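Local coordinates for cell division cycle protein 123 (Schizosaccharomyces pombe, PDB 4ZGP) that acts as an ATP-dependent chaperone that binds the gamma subunit of eIF2 and lets it assemble with the alpha and beta subunits, at residues F206-L217 with K285-K293. Numbering follows the deposited sequence. Where two conformers were deposited one is given.
Sequences FCQRDDNYYEFL and KPEIRLIPK. With ADP (adenosine-5'-diphosphate), chain C.
Q208 turns CG away from its own N (chi1 -174°) and runs extended beyond it, which carries the amide to I291, whose N donates to OE1 at 3.2 Å, approaching from above the carbonyl plane. A water donates to Q208 OE1 and to I291 O and accepts from Y214 N, while Q208 NE2 bonds N212 O and D210 OD1, which fixes the amide's rotation. Replacing Q208 by an alanine would remove the whole amide and is likely to leave I291 N without its acceptor and the D210-N212 turn less firmly held. I291 CD1 packs against the turn, 3.6 Å from D211 CA. Y213 (chi1 168°) lays one ring face over K293, CB standing 3.5 Å from the ring centroid, and turns its edge to I291 O. Further back, the strands pair in parallel: F206 N donates to E287 O (3.0 Å), R289 N to F206 O and Q208 N to R289 O. On one side of the sheet I288 lies alongside F206, CG2 4.1 Å from the ring centroid. Just past the strand, R209 binds the ADP phosphates, as part of the ATP-grasp site. Strand 287-289 thus closes one margin of the five-stranded sheet beside 202-208, with F206 and I288 against helix 221-233.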
# COMPACT_ATOMS: atom_id res chain seq x y z
N PHE A 206 -1.07 15.02 -7.53
CA PHE A 206 -0.13 13.95 -7.20
C PHE A 206 1.21 14.53 -6.82
O PHE A 206 1.54 15.67 -7.18
CB PHE A 206 0.03 12.93 -8.35
CG PHE A 206 0.79 13.42 -9.57
CD1 PHE A 206 2.18 13.28 -9.66
CD2 PHE A 206 0.11 13.92 -10.66
CE1 PHE A 206 2.87 13.68 -10.78
CE2 PHE A 206 0.80 14.33 -11.81
CZ PHE A 206 2.18 14.21 -11.88
N CYS A 207 1.97 13.76 -6.05
CA CYS A 207 3.26 14.22 -5.59
C CYS A 207 4.25 13.09 -5.58
O CYS A 207 3.88 11.92 -5.56
CB CYS A 207 3.16 14.84 -4.18
SG CYS A 207 2.59 13.79 -2.83
N GLN A 208 5.51 13.47 -5.65
CA GLN A 208 6.61 12.57 -5.38
C GLN A 208 6.42 11.86 -4.05
O GLN A 208 6.00 12.46 -3.05
CB GLN A 208 7.94 13.32 -5.39
CG GLN A 208 9.16 12.43 -5.27
CD GLN A 208 10.46 13.19 -5.45
OE1 GLN A 208 10.45 14.38 -5.76
NE2 GLN A 208 11.58 12.51 -5.25
N ARG A 209 6.74 10.56 -4.03
CA ARG A 209 6.45 9.76 -2.85
C ARG A 209 7.55 9.79 -1.80
O ARG A 209 7.27 9.73 -0.61
CB ARG A 209 6.18 8.31 -3.27
CG ARG A 209 4.72 7.97 -3.23
CD ARG A 209 4.38 7.11 -2.03
NE ARG A 209 4.26 5.71 -2.41
CZ ARG A 209 4.14 4.70 -1.56
NH1 ARG A 209 4.03 3.47 -2.02
NH2 ARG A 209 4.13 4.93 -0.25
N ASP A 210 8.80 9.93 -2.23
CA ASP A 210 9.91 9.95 -1.27
C ASP A 210 10.27 11.38 -0.92
O ASP A 210 9.58 12.30 -1.33
CB ASP A 210 11.13 9.22 -1.84
CG ASP A 210 11.75 9.96 -2.99
OD1 ASP A 210 10.97 10.51 -3.80
OD2 ASP A 210 12.99 10.00 -3.09
N ASP A 211 11.36 11.59 -0.17
CA ASP A 211 11.66 12.96 0.24
C ASP A 211 12.99 13.49 -0.27
O ASP A 211 13.54 14.44 0.28
CB ASP A 211 11.59 13.10 1.76
CG ASP A 211 12.26 11.95 2.49
OD1 ASP A 211 13.26 11.42 1.96
OD2 ASP A 211 11.78 11.59 3.59
N ASN A 212 13.50 12.92 -1.35
CA ASN A 212 14.74 13.43 -1.92
C ASN A 212 14.51 14.11 -3.25
O ASN A 212 13.79 13.61 -4.10
CB ASN A 212 15.76 12.31 -2.07
CG ASN A 212 16.24 11.79 -0.73
OD1 ASN A 212 16.86 12.52 0.04
ND2 ASN A 212 15.94 10.52 -0.44
N TYR A 213 15.10 15.29 -3.38
CA TYR A 213 15.07 16.04 -4.62
C TYR A 213 15.63 15.18 -5.75
O TYR A 213 16.56 14.41 -5.56
CB TYR A 213 15.87 17.33 -4.46
CG TYR A 213 16.14 18.05 -5.74
CD1 TYR A 213 15.16 18.81 -6.36
CD2 TYR A 213 17.40 17.98 -6.34
CE1 TYR A 213 15.41 19.48 -7.55
CE2 TYR A 213 17.66 18.64 -7.52
CZ TYR A 213 16.67 19.39 -8.12
OH TYR A 213 16.95 20.05 -9.29
N TYR A 214 15.02 15.30 -6.93
CA TYR A 214 15.44 14.51 -8.09
C TYR A 214 15.16 15.36 -9.32
O TYR A 214 14.03 15.48 -9.76
CB TYR A 214 14.71 13.16 -8.13
CG TYR A 214 15.18 12.20 -9.21
CD1 TYR A 214 16.52 12.12 -9.58
CD2 TYR A 214 14.28 11.35 -9.85
CE1 TYR A 214 16.95 11.24 -10.57
CE2 TYR A 214 14.69 10.46 -10.84
CZ TYR A 214 16.03 10.41 -11.19
OH TYR A 214 16.44 9.52 -12.17
N GLU A 215 16.20 16.01 -9.84
CA GLU A 215 16.03 17.02 -10.89
C GLU A 215 15.37 16.46 -12.16
O GLU A 215 14.68 17.19 -12.86
CB GLU A 215 17.37 17.66 -11.25
CG GLU A 215 18.35 16.73 -11.96
CD GLU A 215 18.81 15.58 -11.08
OE1 GLU A 215 18.78 15.74 -9.83
OE2 GLU A 215 19.17 14.52 -11.63
N PHE A 216 15.58 15.18 -12.43
CA PHE A 216 15.00 14.51 -13.61
C PHE A 216 13.48 14.67 -13.70
O PHE A 216 12.91 14.66 -14.79
CB PHE A 216 15.38 13.02 -13.60
CG PHE A 216 14.89 12.26 -14.81
CD1 PHE A 216 15.56 12.35 -16.03
CD2 PHE A 216 13.77 11.43 -14.73
CE1 PHE A 216 15.13 11.63 -17.16
CE2 PHE A 216 13.32 10.71 -15.85
CZ PHE A 216 13.99 10.82 -17.07
N LEU A 217 12.82 14.80 -12.55
CA LEU A 217 11.37 14.87 -12.52
C LEU A 217 10.84 16.16 -13.16
O LEU A 217 9.84 16.14 -13.86
CB LEU A 217 10.87 14.75 -11.08
CG LEU A 217 11.34 13.51 -10.32
CD1 LEU A 217 10.76 13.49 -8.92
CD2 LEU A 217 10.97 12.21 -11.08
N LYS A 285 -6.49 20.51 -14.70
CA LYS A 285 -5.09 20.19 -14.45
C LYS A 285 -4.93 19.74 -13.01
O LYS A 285 -5.49 20.35 -12.11
CB LYS A 285 -4.20 21.39 -14.74
N PRO A 286 -4.20 18.63 -12.78
CA PRO A 286 -3.97 18.31 -11.37
C PRO A 286 -2.87 19.18 -10.79
O PRO A 286 -2.00 19.63 -11.55
CB PRO A 286 -3.51 16.85 -11.42
CG PRO A 286 -2.79 16.75 -12.74
CD PRO A 286 -3.62 17.62 -13.68
N GLU A 287 -2.89 19.39 -9.48
CA GLU A 287 -1.74 19.99 -8.81
C GLU A 287 -0.62 18.99 -8.74
O GLU A 287 -0.85 17.84 -8.41
CB GLU A 287 -2.09 20.46 -7.40
CG GLU A 287 -2.78 21.80 -7.34
CD GLU A 287 -2.75 22.41 -5.94
OE1 GLU A 287 -1.74 22.25 -5.23
OE2 GLU A 287 -3.75 23.05 -5.56
N ILE A 288 0.60 19.42 -9.02
CA ILE A 288 1.73 18.51 -8.98
C ILE A 288 2.80 19.04 -8.04
O ILE A 288 3.22 20.19 -8.18
CB ILE A 288 2.31 18.30 -10.36
CG1 ILE A 288 1.23 17.78 -11.31
CG2 ILE A 288 3.52 17.37 -10.30
CD1 ILE A 288 1.65 17.80 -12.78
N ARG A 289 3.21 18.25 -7.06
CA ARG A 289 4.29 18.70 -6.19
C ARG A 289 5.46 17.74 -6.17
O ARG A 289 5.30 16.54 -6.07
CB ARG A 289 3.79 18.92 -4.77
CG ARG A 289 2.86 20.10 -4.70
CD ARG A 289 2.36 20.34 -3.32
NE ARG A 289 1.32 21.37 -3.38
CZ ARG A 289 0.58 21.75 -2.35
NH1 ARG A 289 0.77 21.22 -1.15
NH2 ARG A 289 -0.35 22.68 -2.53
N LEU A 290 6.66 18.31 -6.26
CA LEU A 290 7.88 17.54 -6.20
C LEU A 290 8.70 18.07 -5.04
O LEU A 290 8.49 19.20 -4.61
CB LEU A 290 8.67 17.66 -7.50
CG LEU A 290 7.87 17.41 -8.77
CD1 LEU A 290 8.68 17.78 -10.01
CD2 LEU A 290 7.41 15.95 -8.80
N ILE A 291 9.64 17.27 -4.55
CA ILE A 291 10.55 17.72 -3.50
C ILE A 291 11.43 18.85 -4.05
O ILE A 291 12.04 18.70 -5.10
CB ILE A 291 11.41 16.56 -2.97
CG1 ILE A 291 10.53 15.49 -2.31
CG2 ILE A 291 12.49 17.06 -2.01
CD1 ILE A 291 9.95 15.91 -0.97
N PRO A 292 11.46 20.01 -3.37
CA PRO A 292 12.32 21.13 -3.76
C PRO A 292 13.80 20.81 -3.56
O PRO A 292 14.14 20.02 -2.68
CB PRO A 292 11.89 22.27 -2.83
CG PRO A 292 10.60 21.81 -2.19
CD PRO A 292 10.65 20.32 -2.18
N LYS A 293 14.68 21.41 -4.36
CA LYS A 293 16.12 21.25 -4.13
C LYS A 293 16.51 21.99 -2.87
O LYS A 293 16.01 23.09 -2.63
CB LYS A 293 16.93 21.76 -5.32
CG LYS A 293 18.38 21.29 -5.30
CD LYS A 293 19.33 22.29 -5.96
CE LYS A 293 18.78 22.84 -7.27
NZ LYS A 293 19.76 23.75 -7.93
PB ADP C . 2.09 1.90 1.53
O1B ADP C . 1.05 2.27 0.49
O2B ADP C . 1.51 1.31 2.80
O3B ADP C . 3.13 3.00 1.68
PA ADP C . 3.39 0.36 -0.56
O1A ADP C . 2.87 1.49 -1.41
O2A ADP C . 3.12 -1.10 -0.87
O3A ADP C . 2.90 0.61 0.97
O5' ADP C . 4.98 0.55 -0.48
C5' ADP C . 5.64 1.10 0.66
C4' ADP C . 7.07 1.33 0.20
O4' ADP C . 7.75 0.08 0.14
C3' ADP C . 7.10 1.91 -1.20
O3' ADP C . 7.31 3.32 -1.17
C2' ADP C . 8.23 1.19 -1.91
O2' ADP C . 9.41 1.99 -1.94
C1' ADP C . 8.50 -0.05 -1.08
N9 ADP C . 7.98 -1.22 -1.84
C8 ADP C . 6.68 -1.57 -1.94
N7 ADP C . 6.54 -2.69 -2.71
C5 ADP C . 7.78 -3.06 -3.11
C6 ADP C . 8.34 -4.16 -3.94
N6 ADP C . 7.51 -5.08 -4.48
N1 ADP C . 9.69 -4.20 -4.12
C2 ADP C . 10.49 -3.27 -3.55
N3 ADP C . 10.05 -2.25 -2.79
C4 ADP C . 8.72 -2.09 -2.54
O HOH W 1 12.20 16.40 -6.69